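Local structure of Glyco_hydro_cc domain-containing protein (Pseudomonas viridiflava, 6UAV) at residues E84-D89 / P119-G124. The protein probably hydrolyses internal beta-1,3-glucosidic linkages of glucans, as a secreted GH128 subgroup II endo-beta-1,3-glucanase with a TIM-barrel core. Numbering follows the deposited sequence.
Sequences EPNLVD and PAMNWG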
ATOM      1  N   GLU A  84      -7.343  -2.644   4.904  1.00 11.44           N
ATOM      2  CA  GLU A  84      -7.721  -2.303   6.299  1.00 11.41           C
ATOM      3  C   GLU A  84      -8.964  -3.055   6.717  1.00 11.48           C
ATOM      4  O   GLU A  84     -10.014  -2.472   6.998  1.00 10.98           O
ATOM      5  CB  GLU A  84      -7.872  -0.784   6.405  1.00 11.66           C
ATOM      6  CG  GLU A  84      -6.506  -0.087   6.285  1.00 11.70           C
ATOM      7  CD  GLU A  84      -6.542   1.377   6.698  1.00 12.59           C
ATOM      8  OE1 GLU A  84      -7.632   1.842   7.147  1.00 12.20           O
ATOM      9  OE2 GLU A  84      -5.521   2.023   6.562  1.00 12.77           O
ATOM     10  N   PRO A  85      -8.886  -4.401   6.846  1.00 11.20           N
ATOM     11  CA  PRO A  85     -10.052  -5.163   7.254  1.00 11.59           C
ATOM     12  C   PRO A  85     -10.581  -4.816   8.629  1.00 12.25           C
ATOM     13  O   PRO A  85     -11.781  -4.966   8.881  1.00 12.79           O
ATOM     14  CB  PRO A  85      -9.558  -6.615   7.239  1.00 11.53           C
ATOM     15  CG  PRO A  85      -8.041  -6.498   7.424  1.00 11.60           C
ATOM     16  CD  PRO A  85      -7.656  -5.223   6.697  1.00 11.02           C
ATOM     17  N   ASN A  86      -9.693  -4.382   9.526  1.00 11.24           N
ATOM     18  CA  ASN A  86     -10.087  -4.056  10.914  1.00 11.83           C
ATOM     19  C   ASN A  86     -10.581  -2.611  11.016  1.00 11.77           C
ATOM     20  O   ASN A  86     -10.679  -2.144  12.133  1.00 12.20           O
ATOM     21  CB  ASN A  86      -8.967  -4.393  11.878  1.00 11.48           C
ATOM     22  CG  ASN A  86      -7.668  -3.645  11.647  1.00 11.01           C
ATOM     23  OD1 ASN A  86      -7.320  -3.385  10.488  1.00 10.78           O
ATOM     24  ND2 ASN A  86      -6.949  -3.392  12.746  1.00 11.13           N
ATOM     25  N   LEU A  87     -10.800  -1.910   9.912  1.00 12.27           N
ATOM     26  CA  LEU A  87     -11.392  -0.553   9.991  1.00 13.50           C
ATOM     27  C   LEU A  87     -12.813  -0.697   9.430  1.00 14.21           C
ATOM     28  O   LEU A  87     -12.973  -1.152   8.277  1.00 12.85           O
ATOM     29  CB  LEU A  87     -10.591   0.449   9.165  1.00 14.26           C
ATOM     30  CG  LEU A  87      -9.363   1.069   9.852  1.00 15.47           C
ATOM     31  CD1 LEU A  87      -9.774   1.958  11.022  1.00 17.60           C
ATOM     32  CD2 LEU A  87      -8.326   0.025  10.236  1.00 15.71           C
ATOM     33  N   VAL A  88     -13.797  -0.251  10.184  1.00 14.49           N
ATOM     34  CA  VAL A  88     -15.206  -0.414   9.734  1.00 16.35           C
ATOM     35  C   VAL A  88     -15.482   0.452   8.502  1.00 17.27           C
ATOM     36  O   VAL A  88     -16.355   0.045   7.669  1.00 17.28           O
ATOM     37  CB  VAL A  88     -16.125  -0.053  10.887  1.00 17.40           C
ATOM     38  CG1 VAL A  88     -17.549  -0.079  10.400  1.00 19.55           C
ATOM     39  CG2 VAL A  88     -15.901  -0.973  12.087  1.00 18.27           C
ATOM     40  N   ASP A  89     -14.778   1.577   8.342  1.00 17.43           N
ATOM     41  CA  ASP A  89     -15.025   2.469   7.188  1.00 18.50           C
ATOM     42  C   ASP A  89     -14.197   2.026   5.982  1.00 17.46           C
ATOM     43  O   ASP A  89     -14.265   2.702   4.929  1.00 19.07           O
ATOM     44  CB  ASP A  89     -14.720   3.931   7.545  1.00 20.23           C
ATOM     45  CG  ASP A  89     -13.243   4.170   7.687  1.00 22.98           C
ATOM     46  OD1 ASP A  89     -12.622   3.544   8.568  1.00 23.91           O
ATOM     47  OD2 ASP A  89     -12.713   4.917   6.866  1.00 28.98           O
ATOM     48  N   PRO A 119      -3.172  -9.113   4.214  1.00 10.79           N
ATOM     49  CA  PRO A 119      -4.007  -7.932   4.262  1.00 10.83           C
ATOM     50  C   PRO A 119      -3.206  -6.674   4.650  1.00 10.82           C
ATOM     51  O   PRO A 119      -2.198  -6.788   5.299  1.00 11.27           O
ATOM     52  CB  PRO A 119      -5.074  -8.309   5.314  1.00 10.86           C
ATOM     53  CG  PRO A 119      -5.040  -9.774   5.345  1.00 11.30           C
ATOM     54  CD  PRO A 119      -3.582 -10.114   5.185  1.00 11.61           C
ATOM     55  N   ALA A 120      -3.757  -5.523   4.302  1.00 11.26           N
ATOM     56  CA  ALA A 120      -3.172  -4.199   4.648  1.00 11.07           C
ATOM     57  C   ALA A 120      -3.740  -3.767   5.977  1.00 10.59           C
ATOM     58  O   ALA A 120      -4.956  -3.438   6.064  1.00 10.16           O
ATOM     59  CB  ALA A 120      -3.447  -3.192   3.570  1.00 11.47           C
ATOM     60  N   MET A 121      -2.895  -3.816   7.006  1.00 10.24           N
ATOM     61  CA  MET A 121      -3.281  -3.544   8.385  1.00 10.47           C
ATOM     62  C   MET A 121      -3.006  -2.088   8.772  1.00 11.42           C
ATOM     63  O   MET A 121      -2.209  -1.383   8.135  1.00 10.90           O
ATOM     64  CB  MET A 121      -2.567  -4.519   9.328  1.00 10.47           C
ATOM     65  CG  MET A 121      -2.815  -6.008   8.967  1.00 10.45           C
ATOM     66  SD  MET A 121      -4.592  -6.472   8.803  1.00 10.90           S
ATOM     67  CE  MET A 121      -5.141  -6.199  10.484  1.00 11.21           C
ATOM     68  N   ASN A 122      -3.739  -1.689   9.806  1.00 11.99           N
ATOM     69  CA  ASN A 122      -3.557  -0.401  10.514  1.00 11.97           C
ATOM     70  C   ASN A 122      -4.086  -0.611  11.946  1.00 11.89           C
ATOM     71  O   ASN A 122      -4.572  -1.737  12.267  1.00 11.86           O
ATOM     72  CB  ASN A 122      -4.248   0.717   9.704  1.00 11.58           C
ATOM     73  CG  ASN A 122      -3.889   2.160  10.041  1.00 12.32           C
ATOM     74  OD1 ASN A 122      -3.315   2.472  11.108  1.00 12.86           O
ATOM     75  ND2 ASN A 122      -4.203   3.028   9.098  1.00 11.66           N
ATOM     76  N   TRP A 123      -4.041   0.419  12.791  1.00 11.48           N
ATOM     77  CA  TRP A 123      -4.755   0.389  14.078  1.00 13.48           C
ATOM     78  C   TRP A 123      -6.201   0.629  13.782  1.00 13.56           C
ATOM     79  O   TRP A 123      -6.459   1.560  13.026  1.00 14.31           O
ATOM     80  CB  TRP A 123      -4.199   1.414  15.070  1.00 14.11           C
ATOM     81  CG  TRP A 123      -4.589   1.028  16.458  1.00 15.04           C
ATOM     82  CD1 TRP A 123      -5.648   1.423  17.202  1.00 16.96           C
ATOM     83  CD2 TRP A 123      -3.921   0.009  17.197  1.00 15.66           C
ATOM     84  NE1 TRP A 123      -5.673   0.719  18.373  1.00 17.88           N
ATOM     85  CE2 TRP A 123      -4.618  -0.160  18.395  1.00 17.47           C
ATOM     86  CE3 TRP A 123      -2.750  -0.711  16.941  1.00 16.31           C
ATOM     87  CZ2 TRP A 123      -4.187  -1.043  19.377  1.00 18.31           C
ATOM     88  CZ3 TRP A 123      -2.301  -1.549  17.928  1.00 17.36           C
ATOM     89  CH2 TRP A 123      -3.047  -1.761  19.081  1.00 17.35           C
ATOM     90  N   GLY A 124      -7.094  -0.203  14.333  1.00 13.94           N
ATOM     91  CA  GLY A 124      -8.439  -0.353  13.793  1.00 13.89           C
ATOM     92  C   GLY A 124      -9.524   0.116  14.722  1.00 14.02           C
ATOM     93  O   GLY A 124      -9.238   0.605  15.848  1.00 14.85           O
TER
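At the C-terminal rim of a (beta/alpha)8 TIM barrel, where glycoside hydrolases of this fold carry their active sites, a type I turn from E84 to L87, after strand 78-81, packs on the end of neighbouring strand 115-121. E84 and N122 lie side by side, pointing the same way. N122 ND2 points almost straight at E84 OE2 (3.0 Å, 177°), within its own amide plane but from above the carboxylate plane. The two planes stand 83° apart, and the same carboxylate oxygen is also hydrogen-bonded to H160 ND1. N122 suits this post because its amide is bifunctional: OD1 takes a bond from W123 N and is hydrogen-bonded to a glycerol, probably from the crystallisation liquor, that may mark part of the substrate pocket. P85, second residue of the turn, where its ring holds phi near the -60° a type I turn needs, lays CG against M121 SD (3.7 Å). M121, bent at chi2 and chi3, curls its flexible thioether back so that CE reaches the amide of N86. There ND2 bonds N122 O (2.9 Å) as well as Y129 O. Beyond it, with no side chain, G124 can bring its CA to 3.3 Å from N86 O, a CA-H...O contact.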